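BlEst2 (Bacillus licheniformis, PDB 6WPX) probably hydrolyses ester bonds as an esterase or lipase of the alpha/beta-hydrolase clan, with a C-terminal domain that has autoinhibitory effects. Local coordinates at residues A306-S320 against F353-W367. Numbering follows the deposited sequence.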
loop_
_atom_site.group_PDB
_atom_site.type_symbol
_atom_site.label_atom_id
_atom_site.label_comp_id
_atom_site.label_asym_id
_atom_site.label_seq_id
_atom_site.Cartn_x
_atom_site.Cartn_y
_atom_site.Cartn_z
ATOM N N ALA A 306 10.455 22.786 -7.594
ATOM C CA ALA A 306 11.033 22.892 -8.913
ATOM C C ALA A 306 10.354 21.897 -9.846
ATOM O O ALA A 306 10.037 20.761 -9.462
ATOM C CB ALA A 306 12.527 22.589 -8.850
ATOM N N VAL A 307 10.133 22.337 -11.080
ATOM C CA VAL A 307 9.651 21.481 -12.156
ATOM C C VAL A 307 10.714 21.682 -13.216
ATOM O O VAL A 307 10.880 22.797 -13.713
ATOM C CB VAL A 307 8.229 21.803 -12.679
ATOM C CG1 VAL A 307 7.929 21.020 -13.972
ATOM C CG2 VAL A 307 7.175 21.496 -11.615
ATOM N N GLU A 308 11.463 20.626 -13.524
ATOM C CA GLU A 308 12.503 20.682 -14.541
ATOM C C GLU A 308 11.887 20.819 -15.958
ATOM O O GLU A 308 10.673 20.669 -16.140
ATOM C CB GLU A 308 13.427 19.446 -14.430
ATOM C CG GLU A 308 12.796 18.125 -14.838
ATOM C CD GLU A 308 12.045 17.367 -13.755
ATOM O OE1 GLU A 308 11.773 17.940 -12.673
ATOM O OE2 GLU A 308 11.695 16.193 -14.012
ATOM N N LYS A 309 12.720 21.113 -16.954
ATOM C CA LYS A 309 12.285 21.192 -18.353
ATOM C C LYS A 309 11.952 19.780 -18.818
ATOM O O LYS A 309 12.550 18.826 -18.317
ATOM C CB LYS A 309 13.411 21.779 -19.247
ATOM C CG LYS A 309 13.705 23.255 -19.024
ATOM C CD LYS A 309 14.762 23.780 -19.985
ATOM C CE LYS A 309 15.385 25.057 -19.477
ATOM N NZ LYS A 309 16.493 25.518 -20.353
ATOM N N GLY A 310 11.025 19.654 -19.771
ATOM C CA GLY A 310 10.671 18.370 -20.365
ATOM C C GLY A 310 9.749 17.466 -19.575
ATOM O O GLY A 310 9.678 16.261 -19.848
ATOM N N VAL A 311 8.998 18.034 -18.618
ATOM C CA VAL A 311 8.065 17.216 -17.831
ATOM C C VAL A 311 6.779 17.065 -18.636
ATOM O O VAL A 311 6.203 18.062 -19.078
ATOM C CB VAL A 311 7.838 17.776 -16.389
ATOM C CG1 VAL A 311 6.775 16.975 -15.635
ATOM C CG2 VAL A 311 9.130 17.777 -15.600
ATOM N N LYS A 312 6.327 15.819 -18.811
ATOM C CA LYS A 312 5.119 15.502 -19.563
ATOM C C LYS A 312 3.872 15.793 -18.732
ATOM O O LYS A 312 2.856 16.246 -19.268
ATOM C CB LYS A 312 5.158 14.035 -20.013
ATOM C CG LYS A 312 4.157 13.672 -21.109
ATOM C CD LYS A 312 4.504 14.281 -22.473
ATOM C CE LYS A 312 3.637 13.717 -23.569
ATOM N NZ LYS A 312 4.067 12.350 -23.967
ATOM N N GLU A 313 3.966 15.552 -17.414
ATOM C CA GLU A 313 2.867 15.732 -16.485
ATOM C C GLU A 313 3.356 15.751 -15.063
ATOM O O GLU A 313 4.290 15.044 -14.701
ATOM C CB GLU A 313 1.856 14.567 -16.621
ATOM C CG GLU A 313 0.532 14.808 -15.907
ATOM C CD GLU A 313 -0.509 13.710 -15.995
ATOM O OE1 GLU A 313 -0.133 12.518 -16.037
ATOM O OE2 GLU A 313 -1.714 14.044 -15.965
ATOM N N ILE A 314 2.659 16.517 -14.238
ATOM C CA ILE A 314 2.810 16.505 -12.800
ATOM C C ILE A 314 1.418 16.230 -12.240
ATOM O O ILE A 314 0.426 16.685 -12.805
ATOM C CB ILE A 314 3.463 17.785 -12.161
ATOM C CG1 ILE A 314 2.718 19.088 -12.539
ATOM C CG2 ILE A 314 4.975 17.881 -12.473
ATOM C CD1 ILE A 314 3.062 20.329 -11.678
ATOM N N THR A 315 1.355 15.474 -11.146
ATOM C CA THR A 315 0.135 15.310 -10.358
ATOM C C THR A 315 0.529 15.977 -9.058
ATOM O O THR A 315 1.682 15.854 -8.627
ATOM C CB THR A 315 -0.427 13.890 -10.289
ATOM O OG1 THR A 315 0.325 13.087 -9.374
ATOM C CG2 THR A 315 -0.563 13.211 -11.679
ATOM N N VAL A 316 -0.376 16.771 -8.504
ATOM C CA VAL A 316 -0.118 17.617 -7.337
ATOM C C VAL A 316 -1.181 17.305 -6.306
ATOM O O VAL A 316 -2.369 17.375 -6.599
ATOM C CB VAL A 316 -0.107 19.120 -7.751
ATOM C CG1 VAL A 316 0.272 20.028 -6.582
ATOM C CG2 VAL A 316 0.821 19.371 -8.933
ATOM N N HIS A 317 -0.744 16.901 -5.120
ATOM C CA HIS A 317 -1.645 16.473 -4.067
ATOM C C HIS A 317 -1.375 17.157 -2.759
ATOM O O HIS A 317 -0.236 17.157 -2.294
ATOM C CB HIS A 317 -1.533 14.943 -3.863
ATOM C CG HIS A 317 -1.561 14.195 -5.143
ATOM N ND1 HIS A 317 -2.752 13.782 -5.705
ATOM C CD2 HIS A 317 -0.547 13.860 -5.967
ATOM C CE1 HIS A 317 -2.430 13.222 -6.857
ATOM N NE2 HIS A 317 -1.117 13.239 -7.054
ATOM N N TRP A 318 -2.433 17.674 -2.134
ATOM C CA TRP A 318 -2.321 18.234 -0.794
ATOM C C TRP A 318 -3.216 17.364 0.096
ATOM O O TRP A 318 -4.439 17.467 0.039
ATOM C CB TRP A 318 -2.724 19.716 -0.751
ATOM C CG TRP A 318 -2.494 20.362 0.589
ATOM C CD1 TRP A 318 -3.341 20.355 1.661
ATOM C CD2 TRP A 318 -1.334 21.107 0.995
ATOM N NE1 TRP A 318 -2.787 21.064 2.707
ATOM C CE2 TRP A 318 -1.545 21.517 2.331
ATOM C CE3 TRP A 318 -0.109 21.427 0.371
ATOM C CZ2 TRP A 318 -0.611 22.293 3.032
ATOM C CZ3 TRP A 318 0.835 22.160 1.085
ATOM C CH2 TRP A 318 0.566 22.613 2.387
ATOM N N LEU A 319 -2.605 16.465 0.868
ATOM C CA LEU A 319 -3.346 15.595 1.801
ATOM C C LEU A 319 -3.486 16.333 3.091
ATOM O O LEU A 319 -2.528 16.951 3.540
ATOM C CB LEU A 319 -2.627 14.262 2.048
ATOM C CG LEU A 319 -2.611 13.249 0.894
ATOM C CD1 LEU A 319 -1.511 13.589 -0.128
ATOM C CD2 LEU A 319 -2.421 11.859 1.438
ATOM N N SER A 320 -4.691 16.309 3.671
ATOM C CA SER A 320 -5.003 17.022 4.910
ATOM C C SER A 320 -5.984 16.210 5.763
ATOM O O SER A 320 -6.625 15.294 5.259
ATOM C CB SER A 320 -5.630 18.376 4.579
ATOM O OG SER A 320 -5.968 19.105 5.755
ATOM N N PHE A 353 -8.281 13.617 3.735
ATOM C CA PHE A 353 -8.729 14.211 2.485
ATOM C C PHE A 353 -7.540 14.541 1.631
ATOM O O PHE A 353 -6.440 14.736 2.143
ATOM C CB PHE A 353 -9.578 15.479 2.748
ATOM C CG PHE A 353 -10.826 15.157 3.537
ATOM C CD1 PHE A 353 -10.809 15.168 4.927
ATOM C CD2 PHE A 353 -11.989 14.751 2.896
ATOM C CE1 PHE A 353 -11.955 14.829 5.661
ATOM C CE2 PHE A 353 -13.134 14.414 3.633
ATOM C CZ PHE A 353 -13.113 14.473 5.008
ATOM N N VAL A 354 -7.774 14.616 0.339
ATOM C CA VAL A 354 -6.745 14.960 -0.626
ATOM C C VAL A 354 -7.325 15.868 -1.687
ATOM O O VAL A 354 -8.390 15.595 -2.235
ATOM C CB VAL A 354 -5.956 13.726 -1.204
ATOM C CG1 VAL A 354 -6.839 12.781 -2.038
ATOM C CG2 VAL A 354 -4.716 14.160 -1.987
ATOM N N HIS A 355 -6.634 16.970 -1.927
ATOM C CA HIS A 355 -6.936 17.897 -3.005
ATOM C C HIS A 355 -5.947 17.530 -4.090
ATOM O O HIS A 355 -4.731 17.529 -3.836
ATOM C CB HIS A 355 -6.702 19.347 -2.581
ATOM C CG HIS A 355 -7.457 19.764 -1.367
ATOM N ND1 HIS A 355 -8.604 20.525 -1.466
ATOM C CD2 HIS A 355 -7.180 19.552 -0.061
ATOM C CE1 HIS A 355 -8.991 20.757 -0.222
ATOM N NE2 HIS A 355 -8.174 20.179 0.660
ATOM N N SER A 356 -6.441 17.190 -5.281
ATOM C CA SER A 356 -5.550 16.797 -6.358
ATOM C C SER A 356 -5.738 17.579 -7.622
ATOM O O SER A 356 -6.824 18.098 -7.906
ATOM C CB SER A 356 -5.686 15.316 -6.680
ATOM O OG SER A 356 -5.409 14.533 -5.535
ATOM N N ALA A 357 -4.655 17.632 -8.405
ATOM C CA ALA A 357 -4.638 18.268 -9.717
ATOM C C ALA A 357 -3.631 17.530 -10.584
ATOM O O ALA A 357 -2.703 16.902 -10.074
ATOM C CB ALA A 357 -4.259 19.746 -9.612
ATOM N N ALA A 358 -3.855 17.572 -11.887
ATOM C CA ALA A 358 -2.972 16.988 -12.881
ATOM C C ALA A 358 -2.749 18.065 -13.936
ATOM O O ALA A 358 -3.714 18.641 -14.462
ATOM C CB ALA A 358 -3.591 15.736 -13.488
ATOM N N ILE A 359 -1.471 18.410 -14.166
ATOM C CA ILE A 359 -1.076 19.452 -15.112
ATOM C C ILE A 359 -0.253 18.829 -16.222
ATOM O O ILE A 359 0.834 18.295 -15.970
ATOM C CB ILE A 359 -0.338 20.652 -14.436
ATOM C CG1 ILE A 359 -1.217 21.389 -13.411
ATOM C CG2 ILE A 359 0.216 21.642 -15.465
ATOM C CD1 ILE A 359 -0.999 20.930 -11.982
ATOM N N LYS A 360 -0.770 18.923 -17.457
ATOM C CA LYS A 360 -0.081 18.421 -18.647
ATOM C C LYS A 360 0.974 19.441 -19.024
ATOM O O LYS A 360 0.733 20.651 -18.895
ATOM C CB LYS A 360 -1.076 18.234 -19.806
ATOM C CG LYS A 360 -2.208 17.234 -19.531
ATOM C CD LYS A 360 -3.497 17.591 -20.324
ATOM C CE LYS A 360 -3.817 16.646 -21.463
ATOM N NZ LYS A 360 -4.986 17.108 -22.270
ATOM N N ASN A 361 2.144 18.962 -19.486
ATOM C CA ASN A 361 3.272 19.786 -19.933
ATOM C C ASN A 361 3.488 21.025 -19.058
ATOM O O ASN A 361 3.362 22.161 -19.542
ATOM C CB ASN A 361 3.121 20.194 -21.413
ATOM C CG ASN A 361 2.903 19.038 -22.343
ATOM O OD1 ASN A 361 1.823 18.876 -22.889
ATOM N ND2 ASN A 361 3.873 18.146 -22.437
ATOM N N PRO A 362 3.772 20.837 -17.751
ATOM C CA PRO A 362 3.945 22.007 -16.880
ATOM C C PRO A 362 5.165 22.835 -17.255
ATOM O O PRO A 362 6.184 22.269 -17.642
ATOM C CB PRO A 362 4.087 21.387 -15.493
ATOM C CG PRO A 362 4.634 20.035 -15.731
ATOM C CD PRO A 362 3.971 19.577 -16.997
ATOM N N ALA A 363 5.049 24.171 -17.148
ATOM C CA ALA A 363 6.137 25.092 -17.430
ATOM C C ALA A 363 7.279 24.822 -16.436
ATOM O O ALA A 363 7.024 24.539 -15.265
ATOM C CB ALA A 363 5.644 26.529 -17.288
ATOM N N ALA A 364 8.527 24.842 -16.920
ATOM C CA ALA A 364 9.695 24.603 -16.075
ATOM C C ALA A 364 9.925 25.794 -15.202
ATOM O O ALA A 364 9.664 26.923 -15.620
ATOM C CB ALA A 364 10.925 24.350 -16.922
ATOM N N GLY A 365 10.412 25.545 -13.994
ATOM C CA GLY A 365 10.691 26.606 -13.041
ATOM C C GLY A 365 10.152 26.288 -11.664
ATOM O O GLY A 365 9.840 25.131 -11.360
ATOM N N THR A 366 10.074 27.311 -10.819
ATOM C CA THR A 366 9.610 27.162 -9.454
ATOM C C THR A 366 8.109 27.390 -9.379
ATOM O O THR A 366 7.617 28.508 -9.597
ATOM C CB THR A 366 10.344 28.141 -8.507
ATOM O OG1 THR A 366 11.742 28.063 -8.745
ATOM C CG2 THR A 366 10.031 27.868 -7.024
ATOM N N TRP A 367 7.401 26.337 -9.042
ATOM C CA TRP A 367 5.966 26.362 -8.809
ATOM C C TRP A 367 5.800 26.515 -7.320
ATOM O O TRP A 367 6.751 26.310 -6.577
ATOM C CB TRP A 367 5.330 25.032 -9.226
ATOM C CG TRP A 367 5.201 24.864 -10.700
ATOM C CD1 TRP A 367 6.215 24.795 -11.609
ATOM C CD2 TRP A 367 3.985 24.782 -11.445
ATOM N NE1 TRP A 367 5.705 24.641 -12.870
ATOM C CE2 TRP A 367 4.335 24.617 -12.801
ATOM C CE3 TRP A 367 2.624 24.765 -11.091
ATOM C CZ2 TRP A 367 3.377 24.504 -13.817
ATOM C CZ3 TRP A 367 1.675 24.611 -12.096
ATOM C CH2 TRP A 367 2.056 24.494 -13.439
HETATM O O HOH W 1 8.380 21.070 -17.925
HETATM O O HOH W 2 6.555 20.709 -19.982
#
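Ile314 and Ile359 lie side by side as a hydrogen-bonded pair of antiparallel strands 313-320 and 353-360, part of a beta sandwich in which both chain segments pass from one sheet to the other. A second ladder, Ala306 and Val307 against Thr366 and Gly365, belongs to the opposing sheet, and the register slips by one residue between the two. Pro362, in the loop 361-364 that joins the two sheets, packs between Ile314, Val311 and Val307: its CG sits 3.8 Å from Ile314 CG1 and 3.7 Å from Val311 CG1, while Val307 CG1 comes against the same carbon from the other sheet. Ile314 CD1 lies over one face of the Trp367 indole, and Val307 CG2 approaches that ring obliquely, 3.4 Å from Trp367 CD1. Further along, Ile359 CD1 reaches Val316 CG2. Leu329 of the facing strand 326-330 packs on Ile359 and Trp367, and Ile327 on Trp318 and His355.

On the reverse face, which helix 218-224 partly covers, His317 is gripped at both nitrogens. With CG anti to the carbonyl carbon (chi1 -46°), the ring turns ND1 toward Ser356 OG, 2.8 Å away and near the ring plane; its NE2 pairs with Thr315 OG1, itself bonded to Thr384 OG1. This fixes the rotation of the imidazole. Val354 CG2 packs on His317 CB, near the plane of the ring. Outside the contact, Lys312 and Glu313 both face Asp386 of strand 377-386 in a classic beta bulge. Trp367 is steadied within its own segment: NE1 donates an almost straight bond of 2.7 Å to Ala363 O, 173° at the hydrogen, with the acceptor lying in the indole plane.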